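Local coordinates for EGF family domain-containing protein (Toxoplasma gondii, PDB 4Z80), which binds a peptide of the TgRON2L1 protein and, as a member of the apical membrane antigen family, probably helps the parasite form the moving junction during host-cell invasion, at residues Val125-Thr130 / Pro139-Val144; Ser135-Gly140 / Pro232-Pro237; Lys118-Ala123 / Met153-Leu158; Val144-Glu149 / Leu307-Thr312; Ser75-Asp80 / Trp266-Gly271. All blocks are in the same frame, centred on the assembly; numbering follows the deposited sequence.

Interaction 1. Residues Val125-Thr130 / Pro139-Val144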
# COMPACT_ATOMS: atom_id res chain seq x y z
N VAL A 125 -17.12 -9.43 -6.95
CA VAL A 125 -17.11 -10.18 -5.69
C VAL A 125 -18.41 -10.01 -4.91
O VAL A 125 -18.96 -11.00 -4.42
CB VAL A 125 -15.93 -9.74 -4.80
CG1 VAL A 125 -15.99 -10.40 -3.42
CG2 VAL A 125 -14.61 -10.07 -5.49
N MET A 126 -18.91 -8.78 -4.80
CA MET A 126 -20.05 -8.45 -3.94
C MET A 126 -21.34 -8.34 -4.74
O MET A 126 -21.39 -7.62 -5.73
CB MET A 126 -19.81 -7.14 -3.18
CG MET A 126 -18.54 -7.12 -2.33
SD MET A 126 -18.53 -8.42 -1.07
CE MET A 126 -17.00 -8.03 -0.21
N PRO A 127 -22.41 -9.02 -4.30
CA PRO A 127 -22.52 -9.86 -3.10
C PRO A 127 -21.89 -11.22 -3.29
O PRO A 127 -22.01 -11.82 -4.36
CB PRO A 127 -24.03 -10.00 -2.91
CG PRO A 127 -24.56 -9.96 -4.31
CD PRO A 127 -23.70 -8.93 -5.01
N HIS A 128 -21.22 -11.72 -2.26
CA HIS A 128 -20.59 -13.02 -2.34
C HIS A 128 -21.61 -14.13 -2.17
O HIS A 128 -21.48 -15.20 -2.76
CB HIS A 128 -19.50 -13.13 -1.27
CG HIS A 128 -18.76 -14.43 -1.31
ND1 HIS A 128 -17.90 -14.76 -2.34
CD2 HIS A 128 -18.77 -15.49 -0.47
CE1 HIS A 128 -17.41 -15.96 -2.13
NE2 HIS A 128 -17.92 -16.43 -1.00
N SER A 129 -22.63 -13.86 -1.36
CA SER A 129 -23.73 -14.79 -1.15
C SER A 129 -25.04 -14.03 -1.06
O SER A 129 -25.08 -12.89 -0.60
CB SER A 129 -23.52 -15.61 0.13
OG SER A 129 -24.67 -16.38 0.44
N THR A 130 -26.11 -14.66 -1.53
CA THR A 130 -27.45 -14.12 -1.36
C THR A 130 -28.34 -15.16 -0.70
O THR A 130 -29.55 -15.14 -0.87
CB THR A 130 -28.08 -13.66 -2.69
OG1 THR A 130 -28.10 -14.76 -3.61
CG2 THR A 130 -27.28 -12.52 -3.29
N PRO A 139 -22.24 -11.95 -8.30
CA PRO A 139 -21.13 -11.14 -7.78
C PRO A 139 -20.79 -10.00 -8.74
O PRO A 139 -20.67 -10.23 -9.95
CB PRO A 139 -19.98 -12.15 -7.68
CG PRO A 139 -20.66 -13.45 -7.44
CD PRO A 139 -21.94 -13.39 -8.24
N GLY A 140 -20.65 -8.80 -8.20
CA GLY A 140 -20.45 -7.60 -8.99
C GLY A 140 -21.66 -6.68 -8.94
O GLY A 140 -21.53 -5.47 -9.07
N ALA A 141 -22.85 -7.25 -8.73
CA ALA A 141 -24.08 -6.48 -8.81
C ALA A 141 -24.15 -5.33 -7.81
O ALA A 141 -24.79 -4.31 -8.08
CB ALA A 141 -25.27 -7.40 -8.60
N ALA A 142 -23.49 -5.47 -6.66
CA ALA A 142 -23.56 -4.44 -5.62
C ALA A 142 -22.43 -3.41 -5.72
O ALA A 142 -22.43 -2.42 -4.99
CB ALA A 142 -23.53 -5.09 -4.25
N GLU A 143 -21.48 -3.65 -6.62
CA GLU A 143 -20.24 -2.86 -6.65
C GLU A 143 -20.39 -1.55 -7.41
O GLU A 143 -21.32 -1.37 -8.20
CB GLU A 143 -19.12 -3.72 -7.26
CG GLU A 143 -18.86 -4.98 -6.42
CD GLU A 143 -17.84 -5.92 -7.01
OE1 GLU A 143 -17.50 -5.78 -8.21
OE2 GLU A 143 -17.37 -6.81 -6.27
N VAL A 144 -19.48 -0.61 -7.16
CA VAL A 144 -19.48 0.64 -7.91
C VAL A 144 -19.40 0.33 -9.40
O VAL A 144 -18.80 -0.66 -9.81
CB VAL A 144 -18.31 1.57 -7.49
CG1 VAL A 144 -18.41 1.92 -6.01
CG2 VAL A 144 -16.97 0.95 -7.81

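Interaction 2. Residues Ser135-Gly140 / Pro232-Pro237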
# COMPACT_ATOMS: atom_id res chain seq x y z
N SER A 135 -34.44 -12.65 -3.75
CA SER A 135 -33.90 -12.84 -5.09
C SER A 135 -32.39 -13.03 -5.06
O SER A 135 -31.72 -12.74 -4.06
CB SER A 135 -34.25 -11.66 -5.99
OG SER A 135 -33.81 -10.44 -5.44
N ARG A 136 -31.87 -13.53 -6.18
CA ARG A 136 -30.44 -13.74 -6.36
C ARG A 136 -29.80 -12.57 -7.11
O ARG A 136 -30.50 -11.74 -7.70
CB ARG A 136 -30.19 -15.05 -7.13
CG ARG A 136 -30.76 -15.04 -8.54
CD ARG A 136 -30.40 -16.31 -9.31
NE ARG A 136 -30.95 -16.29 -10.67
CZ ARG A 136 -32.17 -16.72 -11.00
NH1 ARG A 136 -32.98 -17.21 -10.07
NH2 ARG A 136 -32.58 -16.66 -12.26
N ALA A 137 -28.48 -12.52 -7.08
CA ALA A 137 -27.72 -11.55 -7.86
C ALA A 137 -26.32 -12.10 -8.07
O ALA A 137 -25.80 -12.81 -7.21
CB ALA A 137 -27.66 -10.20 -7.16
N ASP A 138 -25.72 -11.78 -9.21
CA ASP A 138 -24.36 -12.21 -9.50
C ASP A 138 -23.36 -11.35 -8.73
O ASP A 138 -23.61 -10.16 -8.53
CB ASP A 138 -24.06 -12.11 -11.00
CG ASP A 138 -24.96 -12.99 -11.85
OD1 ASP A 138 -25.41 -14.05 -11.36
OD2 ASP A 138 -25.21 -12.62 -13.01
N PRO A 139 -22.24 -11.95 -8.30
CA PRO A 139 -21.13 -11.14 -7.78
C PRO A 139 -20.79 -10.00 -8.74
O PRO A 139 -20.67 -10.23 -9.95
CB PRO A 139 -19.98 -12.15 -7.68
CG PRO A 139 -20.66 -13.45 -7.44
CD PRO A 139 -21.94 -13.39 -8.24
N GLY A 140 -20.65 -8.80 -8.20
CA GLY A 140 -20.45 -7.60 -8.99
C GLY A 140 -21.66 -6.68 -8.94
O GLY A 140 -21.53 -5.47 -9.07
N PRO A 232 -30.38 -8.37 -2.72
CA PRO A 232 -30.69 -7.53 -3.88
C PRO A 232 -32.09 -6.94 -3.80
O PRO A 232 -32.93 -7.47 -3.07
CB PRO A 232 -30.60 -8.50 -5.07
CG PRO A 232 -30.01 -9.78 -4.52
CD PRO A 232 -30.30 -9.80 -3.07
N PRO A 233 -32.36 -5.87 -4.56
CA PRO A 233 -31.46 -5.18 -5.50
C PRO A 233 -30.53 -4.18 -4.82
O PRO A 233 -30.71 -3.85 -3.65
CB PRO A 233 -32.43 -4.46 -6.43
CG PRO A 233 -33.59 -4.15 -5.56
CD PRO A 233 -33.73 -5.31 -4.62
N TYR A 234 -29.54 -3.70 -5.57
CA TYR A 234 -28.55 -2.78 -5.06
C TYR A 234 -28.62 -1.47 -5.82
O TYR A 234 -29.11 -1.42 -6.94
CB TYR A 234 -27.14 -3.39 -5.16
CG TYR A 234 -27.08 -4.77 -4.54
CD1 TYR A 234 -26.98 -4.92 -3.17
CD2 TYR A 234 -27.15 -5.91 -5.33
CE1 TYR A 234 -26.96 -6.17 -2.60
CE2 TYR A 234 -27.12 -7.16 -4.77
CZ TYR A 234 -27.03 -7.29 -3.40
OH TYR A 234 -27.01 -8.54 -2.82
N ASN A 235 -28.13 -0.40 -5.19
CA ASN A 235 -28.12 0.91 -5.83
C ASN A 235 -26.83 1.63 -5.48
O ASN A 235 -26.84 2.63 -4.77
CB ASN A 235 -29.34 1.73 -5.41
CG ASN A 235 -29.58 2.94 -6.31
OD1 ASN A 235 -29.15 2.97 -7.46
ND2 ASN A 235 -30.27 3.94 -5.78
N PRO A 236 -25.70 1.10 -5.97
CA PRO A 236 -24.43 1.79 -5.75
C PRO A 236 -24.40 3.11 -6.52
O PRO A 236 -25.20 3.29 -7.44
CB PRO A 236 -23.39 0.79 -6.28
CG PRO A 236 -24.13 -0.00 -7.31
CD PRO A 236 -25.53 -0.12 -6.78
N PRO A 237 -23.50 4.03 -6.16
CA PRO A 237 -22.51 3.87 -5.09
C PRO A 237 -23.08 4.16 -3.70
O PRO A 237 -24.04 4.93 -3.57
CB PRO A 237 -21.43 4.89 -5.47
CG PRO A 237 -22.18 5.96 -6.18
CD PRO A 237 -23.32 5.30 -6.89
O HOH W 1 -33.74 -9.89 -2.03

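Interaction 3. Residues Lys118-Ala123 / Met153-Leu158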
# COMPACT_ATOMS: atom_id res chain seq x y z
N LYS A 118 -9.35 6.28 -4.96
CA LYS A 118 -10.12 6.23 -3.72
C LYS A 118 -11.47 5.53 -3.87
O LYS A 118 -12.05 5.10 -2.88
CB LYS A 118 -10.34 7.64 -3.18
CG LYS A 118 -9.07 8.29 -2.73
CD LYS A 118 -9.33 9.66 -2.15
CE LYS A 118 -8.04 10.35 -1.77
NZ LYS A 118 -8.29 11.73 -1.29
N ASN A 119 -11.99 5.45 -5.09
CA ASN A 119 -13.21 4.68 -5.32
C ASN A 119 -12.92 3.20 -5.14
O ASN A 119 -11.80 2.74 -5.37
CB ASN A 119 -13.77 4.91 -6.72
CG ASN A 119 -14.15 6.35 -6.99
OD1 ASN A 119 -14.08 7.21 -6.11
ND2 ASN A 119 -14.56 6.62 -8.22
N GLU A 120 -13.92 2.43 -4.71
CA GLU A 120 -13.71 1.00 -4.54
C GLU A 120 -13.49 0.28 -5.86
O GLU A 120 -13.86 0.77 -6.94
CB GLU A 120 -14.89 0.36 -3.81
CG GLU A 120 -14.88 0.62 -2.32
CD GLU A 120 -15.94 -0.19 -1.59
OE1 GLU A 120 -16.63 -1.00 -2.23
OE2 GLU A 120 -16.08 0.01 -0.37
N ILE A 121 -12.90 -0.90 -5.76
CA ILE A 121 -12.74 -1.80 -6.90
C ILE A 121 -14.06 -2.41 -7.35
O ILE A 121 -15.06 -2.38 -6.63
CB ILE A 121 -11.73 -2.94 -6.58
CG1 ILE A 121 -12.28 -3.86 -5.46
CG2 ILE A 121 -10.39 -2.35 -6.18
CD1 ILE A 121 -11.39 -5.06 -5.15
N HIS A 122 -14.04 -2.97 -8.56
CA HIS A 122 -15.14 -3.75 -9.10
C HIS A 122 -14.57 -5.09 -9.55
O HIS A 122 -14.40 -5.34 -10.74
CB HIS A 122 -15.82 -3.03 -10.26
CG HIS A 122 -17.06 -3.71 -10.75
ND1 HIS A 122 -18.31 -3.14 -10.66
CD2 HIS A 122 -17.25 -4.94 -11.31
CE1 HIS A 122 -19.21 -3.97 -11.15
NE2 HIS A 122 -18.59 -5.07 -11.54
N ALA A 123 -14.24 -5.96 -8.59
CA ALA A 123 -13.62 -7.24 -8.93
C ALA A 123 -14.63 -8.38 -9.08
O ALA A 123 -14.24 -9.54 -9.15
CB ALA A 123 -12.57 -7.60 -7.87
N MET A 153 -10.00 -1.22 -1.54
CA MET A 153 -10.64 -2.46 -1.15
C MET A 153 -12.04 -2.18 -0.61
O MET A 153 -12.32 -1.08 -0.12
CB MET A 153 -9.79 -3.19 -0.10
CG MET A 153 -10.28 -4.58 0.27
SD MET A 153 -10.51 -5.60 -1.20
CE MET A 153 -11.00 -7.15 -0.43
N TYR A 154 -12.91 -3.18 -0.73
CA TYR A 154 -14.26 -3.10 -0.17
C TYR A 154 -14.20 -2.67 1.29
O TYR A 154 -13.26 -2.99 2.01
CB TYR A 154 -14.96 -4.46 -0.30
CG TYR A 154 -14.95 -4.99 -1.71
CD1 TYR A 154 -15.69 -4.38 -2.71
CD2 TYR A 154 -14.20 -6.11 -2.04
CE1 TYR A 154 -15.68 -4.85 -4.01
CE2 TYR A 154 -14.19 -6.60 -3.34
CZ TYR A 154 -14.93 -5.97 -4.32
OH TYR A 154 -14.92 -6.45 -5.61
N ALA A 155 -15.22 -1.92 1.71
CA ALA A 155 -15.22 -1.35 3.05
C ALA A 155 -15.23 -2.40 4.15
O ALA A 155 -14.65 -2.20 5.21
CB ALA A 155 -16.41 -0.44 3.21
N GLY A 156 -15.91 -3.51 3.89
CA GLY A 156 -16.03 -4.56 4.88
C GLY A 156 -16.79 -5.73 4.30
O GLY A 156 -17.23 -5.70 3.15
N TYR A 157 -16.95 -6.78 5.11
CA TYR A 157 -17.63 -7.99 4.67
C TYR A 157 -18.13 -8.73 5.91
O TYR A 157 -17.37 -8.94 6.86
CB TYR A 157 -16.70 -8.88 3.83
CG TYR A 157 -17.30 -10.21 3.48
CD1 TYR A 157 -18.40 -10.31 2.63
CD2 TYR A 157 -16.78 -11.39 4.01
CE1 TYR A 157 -18.95 -11.54 2.32
CE2 TYR A 157 -17.33 -12.61 3.70
CZ TYR A 157 -18.41 -12.69 2.87
OH TYR A 157 -18.95 -13.92 2.58
N LEU A 158 -19.42 -9.08 5.91
CA LEU A 158 -20.14 -9.62 7.07
C LEU A 158 -20.18 -8.57 8.18
O LEU A 158 -19.63 -7.49 8.04
CB LEU A 158 -19.51 -10.93 7.57
CG LEU A 158 -19.35 -12.01 6.49
CD1 LEU A 158 -18.67 -13.25 7.04
CD2 LEU A 158 -20.70 -12.37 5.87
O HOH W 2 -13.84 1.01 0.86

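Interaction 4. Residues Val144-Glu149 / Leu307-Thr312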
# COMPACT_ATOMS: atom_id res chain seq x y z
N VAL A 144 -19.48 -0.61 -7.16
CA VAL A 144 -19.48 0.64 -7.91
C VAL A 144 -19.40 0.33 -9.40
O VAL A 144 -18.80 -0.66 -9.81
CB VAL A 144 -18.31 1.57 -7.49
CG1 VAL A 144 -18.41 1.92 -6.01
CG2 VAL A 144 -16.97 0.95 -7.81
N ALA A 145 -20.03 1.18 -10.22
CA ALA A 145 -20.06 0.97 -11.65
C ALA A 145 -18.64 0.84 -12.18
O ALA A 145 -17.75 1.54 -11.71
CB ALA A 145 -20.79 2.11 -12.35
N LYS A 146 -18.42 -0.05 -13.14
CA LYS A 146 -17.08 -0.24 -13.69
C LYS A 146 -16.50 1.08 -14.19
O LYS A 146 -15.30 1.33 -14.05
CB LYS A 146 -17.11 -1.27 -14.82
CG LYS A 146 -15.75 -1.57 -15.45
CD LYS A 146 -14.75 -2.13 -14.45
CE LYS A 146 -13.43 -2.50 -15.16
NZ LYS A 146 -12.44 -3.13 -14.26
N SER A 147 -17.34 1.95 -14.73
CA SER A 147 -16.88 3.21 -15.29
C SER A 147 -16.35 4.19 -14.24
O SER A 147 -15.72 5.18 -14.61
CB SER A 147 -17.99 3.87 -16.10
OG SER A 147 -19.14 4.09 -15.29
N ILE A 148 -16.60 3.92 -12.95
CA ILE A 148 -16.01 4.73 -11.88
C ILE A 148 -15.13 3.92 -10.93
O ILE A 148 -14.76 4.40 -9.87
CB ILE A 148 -17.10 5.47 -11.04
CG1 ILE A 148 -17.90 4.50 -10.16
CG2 ILE A 148 -18.04 6.25 -11.95
CD1 ILE A 148 -18.59 5.18 -8.99
N GLU A 149 -14.79 2.69 -11.32
CA GLU A 149 -13.94 1.83 -10.48
C GLU A 149 -12.65 2.53 -10.08
O GLU A 149 -12.02 3.19 -10.90
CB GLU A 149 -13.59 0.53 -11.21
CG GLU A 149 -12.77 -0.44 -10.35
CD GLU A 149 -12.18 -1.61 -11.12
OE1 GLU A 149 -11.76 -1.43 -12.29
OE2 GLU A 149 -12.10 -2.71 -10.55
N LEU A 307 -9.29 5.27 -18.65
CA LEU A 307 -10.09 6.13 -17.75
C LEU A 307 -11.53 5.67 -17.52
O LEU A 307 -12.00 5.70 -16.39
CB LEU A 307 -10.09 7.58 -18.25
CG LEU A 307 -8.72 8.28 -18.23
CD1 LEU A 307 -8.83 9.70 -18.79
CD2 LEU A 307 -8.12 8.32 -16.82
N THR A 308 -12.24 5.25 -18.57
CA THR A 308 -13.60 4.75 -18.42
C THR A 308 -13.84 3.56 -19.34
O THR A 308 -13.39 3.54 -20.49
CB THR A 308 -14.66 5.84 -18.71
OG1 THR A 308 -14.45 6.40 -20.02
CG2 THR A 308 -14.57 6.96 -17.69
N THR A 309 -14.53 2.56 -18.80
CA THR A 309 -15.02 1.43 -19.58
C THR A 309 -16.20 0.80 -18.86
O THR A 309 -16.36 1.00 -17.65
CB THR A 309 -13.95 0.34 -19.80
OG1 THR A 309 -14.46 -0.67 -20.68
CG2 THR A 309 -13.53 -0.31 -18.49
N ASP A 310 -17.01 0.03 -19.58
CA ASP A 310 -18.06 -0.78 -18.97
C ASP A 310 -17.68 -2.26 -18.87
O ASP A 310 -18.41 -3.05 -18.26
CB ASP A 310 -19.35 -0.65 -19.77
CG ASP A 310 -19.88 0.76 -19.80
OD1 ASP A 310 -19.91 1.41 -18.74
OD2 ASP A 310 -20.26 1.22 -20.90
N ASP A 311 -16.56 -2.63 -19.47
CA ASP A 311 -16.14 -4.03 -19.56
C ASP A 311 -15.57 -4.51 -18.24
O ASP A 311 -14.44 -4.14 -17.89
CB ASP A 311 -15.12 -4.18 -20.69
CG ASP A 311 -14.69 -5.62 -20.93
OD1 ASP A 311 -15.10 -6.53 -20.17
OD2 ASP A 311 -13.93 -5.84 -21.90
N THR A 312 -16.32 -5.32 -17.51
CA THR A 312 -15.90 -5.74 -16.18
C THR A 312 -14.79 -6.79 -16.24
O THR A 312 -14.26 -7.19 -15.19
CB THR A 312 -17.07 -6.29 -15.35
OG1 THR A 312 -17.65 -7.44 -15.99
CG2 THR A 312 -18.14 -5.22 -15.18
O HOH W 3 -13.83 -5.40 -13.29
O HOH W 4 -20.06 1.53 -15.97

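Interaction 5. Residues Ser75-Asp80 / Trp266-Gly271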
# COMPACT_ATOMS: atom_id res chain seq x y z
N SER A 75 -3.50 -22.53 -8.10
CA SER A 75 -3.54 -22.15 -9.50
C SER A 75 -4.92 -21.64 -9.89
O SER A 75 -5.06 -20.94 -10.89
CB SER A 75 -3.14 -23.33 -10.40
OG SER A 75 -3.99 -24.44 -10.18
N SER A 76 -5.94 -21.97 -9.10
CA SER A 76 -7.30 -21.52 -9.38
C SER A 76 -7.64 -20.24 -8.64
O SER A 76 -8.75 -19.72 -8.77
CB SER A 76 -8.31 -22.62 -9.03
OG SER A 76 -8.28 -22.91 -7.64
N ALA A 77 -6.70 -19.72 -7.85
CA ALA A 77 -6.89 -18.44 -7.18
C ALA A 77 -6.63 -17.31 -8.18
O ALA A 77 -5.59 -17.29 -8.82
CB ALA A 77 -5.97 -18.31 -5.99
N LYS A 78 -7.58 -16.39 -8.30
CA LYS A 78 -7.37 -15.24 -9.17
C LYS A 78 -6.66 -14.13 -8.40
O LYS A 78 -7.14 -13.70 -7.35
CB LYS A 78 -8.69 -14.73 -9.74
CG LYS A 78 -8.53 -13.56 -10.69
CD LYS A 78 -9.85 -13.18 -11.34
CE LYS A 78 -9.68 -11.99 -12.26
NZ LYS A 78 -10.93 -11.66 -12.99
N ILE A 79 -5.53 -13.69 -8.91
CA ILE A 79 -4.82 -12.54 -8.38
C ILE A 79 -4.72 -11.53 -9.52
O ILE A 79 -4.40 -11.91 -10.64
CB ILE A 79 -3.43 -12.91 -7.84
CG1 ILE A 79 -3.55 -14.12 -6.89
CG2 ILE A 79 -2.81 -11.71 -7.14
CD1 ILE A 79 -2.26 -14.57 -6.32
N ASP A 80 -5.01 -10.26 -9.24
CA ASP A 80 -5.16 -9.27 -10.31
C ASP A 80 -3.92 -9.15 -11.19
O ASP A 80 -4.01 -8.88 -12.38
CB ASP A 80 -5.54 -7.90 -9.73
CG ASP A 80 -4.48 -7.33 -8.80
OD1 ASP A 80 -4.35 -7.78 -7.63
OD2 ASP A 80 -3.78 -6.39 -9.24
N TRP A 266 -11.77 -11.41 4.19
CA TRP A 266 -12.34 -11.37 2.86
C TRP A 266 -12.66 -12.77 2.37
O TRP A 266 -11.94 -13.72 2.67
CB TRP A 266 -11.39 -10.68 1.87
CG TRP A 266 -10.85 -9.41 2.39
CD1 TRP A 266 -9.54 -9.14 2.68
CD2 TRP A 266 -11.58 -8.22 2.71
NE1 TRP A 266 -9.42 -7.86 3.15
CE2 TRP A 266 -10.66 -7.27 3.18
CE3 TRP A 266 -12.94 -7.87 2.63
CZ2 TRP A 266 -11.04 -5.98 3.57
CZ3 TRP A 266 -13.31 -6.58 3.02
CH2 TRP A 266 -12.37 -5.66 3.48
N PRO A 267 -13.74 -12.91 1.59
CA PRO A 267 -14.11 -14.24 1.12
C PRO A 267 -13.25 -14.70 -0.04
O PRO A 267 -12.90 -13.90 -0.91
CB PRO A 267 -15.56 -14.05 0.68
CG PRO A 267 -15.61 -12.65 0.20
CD PRO A 267 -14.66 -11.87 1.09
N TYR A 268 -12.91 -15.99 -0.05
CA TYR A 268 -12.31 -16.62 -1.21
C TYR A 268 -12.99 -17.94 -1.53
O TYR A 268 -13.15 -18.79 -0.65
CB TYR A 268 -10.81 -16.87 -1.03
CG TYR A 268 -10.28 -17.72 -2.16
CD1 TYR A 268 -10.18 -17.21 -3.45
CD2 TYR A 268 -9.94 -19.05 -1.96
CE1 TYR A 268 -9.74 -17.99 -4.49
CE2 TYR A 268 -9.49 -19.84 -3.00
CZ TYR A 268 -9.39 -19.30 -4.27
OH TYR A 268 -8.95 -20.07 -5.31
N LYS A 269 -13.39 -18.09 -2.78
CA LYS A 269 -13.90 -19.35 -3.31
C LYS A 269 -13.20 -19.63 -4.63
O LYS A 269 -12.96 -18.71 -5.41
CB LYS A 269 -15.42 -19.28 -3.48
CG LYS A 269 -16.05 -20.55 -4.01
CD LYS A 269 -17.56 -20.40 -3.93
CE LYS A 269 -18.29 -21.65 -4.38
NZ LYS A 269 -19.74 -21.55 -4.08
N SER A 270 -12.87 -20.90 -4.84
CA SER A 270 -12.07 -21.34 -5.99
C SER A 270 -12.53 -20.66 -7.28
O SER A 270 -13.72 -20.63 -7.59
CB SER A 270 -12.16 -22.86 -6.14
OG SER A 270 -11.09 -23.36 -6.93
N GLY A 271 -11.58 -20.07 -8.00
CA GLY A 271 -11.87 -19.38 -9.24
C GLY A 271 -12.11 -17.88 -9.08
O GLY A 271 -12.09 -17.15 -10.07
O HOH W 5 -8.54 -22.63 -4.92

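Interaction 1. Residues Val125-Thr130 / Pro139-Val144
Met126 and Glu143 carry this junction, in which a type I beta turn running from Gly140 to Glu143 clasps the backbone of Val125-Thr130; both segments belong to the long connection between strands 101-104 and 160-161. Two sets of hydrogen bonds run in opposite directions. In one, the carbonyl oxygen of Met126 is gripped by two amides of the turn: Gly140 N comes at 2.8 Å to Met126 O from above the carbonyl plane, and Ala142 N comes at 3.1 Å to the same oxygen from the other face, tilted only 33° from that plane. In the other, the carboxylate of Glu143 answers the amides of the first segment. Its CG lies beside the backbone N (chi1 -61°) and the chain runs straight on, carrying Glu143 OE2 to 2.7 Å from Val125 N and 2.9 Å from Met126 N. Both N-H groups approach OE2 from the same face of the carboxylate, while OE1 takes the amide of Asn124, an arrangement that should hold the group against rotation.

Apolar packing fills the flank. The peptide bond before Pro127 is cis, and Pro127 CD lies 3.9 Å from Ala142 CB. Pro139 closes the other end: its CB rests 3.6 Å from Val125 O, and its CA-H points to Pro127 O in a C-H...O contact of 3.6 Å.

Interaction 2. Residues Ser135-Gly140 / Pro232-Pro237
Pro232 has the largest share of this surface contact, its ring resting against both the Ser135 carbonyl and the Ala137 methyl. CD and CG both lie against the carbonyl oxygen, with Pro232 CD 3.4 Å from Ser135 O; this oxygen is covered here and has no hydrogen-bonding partner in the model. Pro232 CG also reaches Ala137 CB at 3.6 Å, while CB faces the Ser135 hydroxyl, Ser135 OG standing 3.8 Å from Pro232 CB. Pro232 O accepts a hydrogen bond from a water at 2.8 Å, and that water accepts a weak bond from Ser135 N, so the polar link between the backbones is indirect.

The bond from Pro232 to Pro233 is cis, a kink in a proline-rich loop between strands 218-219 and 238-239 that lies beside the loop holding Ser135-Gly140. Beyond the kink, Tyr234 has CG beside its backbone N (chi1 -52°), and its ring folds back over Pro232, two residues earlier, whose CA lies 3.6 Å above one face and toward the rim. Ala137 CB meets the same ring at the edge, in plane, 3.9 Å from Tyr234 CE2. The hydroxyl of Tyr234 is bonded to Gly230 O, and the backbone N of Asn235 bonds Asp221 OD2.

Interaction 3. Residues Lys118-Ala123 / Met153-Leu158
Ile121 lies over one face of the Tyr154 ring in a CH-pi contact, CG1 standing 4.0 Å from the ring centroid and 26° off its normal. That branch of Ile121 sits between the backbone N and the carbonyl carbon (chi1 65°), which turns it onto the tyrosine and lets CD1 reach Met153 SD at 4.1 Å. At the edge of the same ring, Glu120 OE1 comes within 3.5 Å of Tyr154 CD1, the carboxylate plane standing nearly perpendicular to the ring.

The hydrogen bonds lie at the two ends of the tyrosine. Ala123 N donates to Tyr154 OH at 3.1 Å, and the hydroxyl also has a weak bond with Glu143 OE2. At the other end, Glu120 OE2 takes a weak bond from Ala155 N at 3.0 Å, while its OE1 accepts the amide of Tyr220. One water donates to both Glu120 OE2, at 2.7 Å, and Met153 O, tying carboxylate to backbone.

The contact is fully buried and joins two stretches of the connection between strands 101-104 and 160-161. Strand 289-291 borders it: Met153 shares a backbone bond with Leu291, and Lys118 O receives the Arg290 side chain.

Interaction 4. Residues Val144-Glu149 / Leu307-Thr312
Lys146 lies across the backbone of Thr309-Thr312, its aliphatic chain against the carbonyls of Thr309 and Asp311, with two threonine methyls beside them. CG leaves anti to the backbone N (chi1 -179°) and the chain bends at chi2 (61°), laying Lys146 CG 3.4 Å from Thr309 O and Lys146 CE 3.3 Å from Asp311 O. The Thr309 side chain passes it at a slant, its methyl CG2 4.0 Å from Lys146 CG, and farther along, the Thr312 methyl faces Lys146 CB. Thr309 turns its hydroxyl the other way: OG1 accepts from Asp311 N in an ST turn, which fixes the bend of the loop beneath the lysine.

Ser147, the second residue of the short 3-10 turn, sets its CB 3.6 Å from Thr309 O, while its carbonyl oxygen lies against the Thr308 methyl. The Asp310 carboxylate is joined to Ser147 through a water that accepts from Ser147 N and donates to Asp310 OD1.

No direct hydrogen bond joins the segments 144-149 and 307-312; two waters bridge them, while direct bonds from Lys146 go to Ala314 and Tyr316 farther along the second loop. Lys146 NZ is well provided for, with Glu149 OE1 in a salt bridge of 2.7 Å, Ala314 O, and a water that donates to Thr312 O. With its charge probably balanced by Glu149 of the same segment, Lys146 meets 307-312 through its methylenes and one bridging water.

Interaction 5. Residues Ser75-Asp80 / Trp266-Gly271
Tyr268 reaches across to Ser76 and Ala77. Its CB is directed at Ser75-Asp80, and CG stands anti to the backbone N (chi1 171°), sending the ring the same way. One face of the ring lies under the backbone nitrogen of Ser270, which is 3.8 Å above the plane toward the rim. Along the ring, CE1 approaches Ala77 CA, and Tyr268 CZ lies 4.0 Å from Ala77 CB. At the tip, Tyr268 OH is only 3.2 Å from Ala77 CA. A water at the ring edge, in plane, lies 2.6 Å from Tyr268 OH. The same water lies 2.7 Å from Ser76 OG, linking the two hydroxyls.

Beside it Ser76 OG and Ser270 OG form a hydrogen bond of 2.9 Å, and Ser76 OG has a further partner in Ser74 OG. The backbones add a weak bond: Gly271 N donates to Ser76 O at 3.0 Å, bent to 129°.

Lys78 extends the pairing through backbone bonds with Gly272 and Cys274, next to the Cys72-Cys274 disulfide. Tyr268 N meanwhile bonds Asn9 OD1 of the bound peptide chain. Such a disulfide-stapled pair of loops beside the ligand is consistent with the cystine-braced PAN fold of apical membrane antigens and their RON2-binding groove.

From the N terminus, residues 75-80 open the widest enclosure, interaction 5, which closes only at 266-271 and contains interactions 1, 2 and 3. Within it, 118-123 and 153-158 shut the loop of interaction 3, and this in turn holds the small loop of interaction 1. Interaction 2 starts where interaction 1 ends, sharing Pro139 and Gly140, but leaves for 232-237 and so crosses interaction 3. Interaction 4 follows interaction 1 from their common Val144 and crosses interactions 2, 3 and 5. Interactions 2 and 4 tie the connection after strand 101-104 to the loops before strands 238-239 and 318-321, while interaction 5 joins the loop before helix 80-84 to the one before strand 280-283.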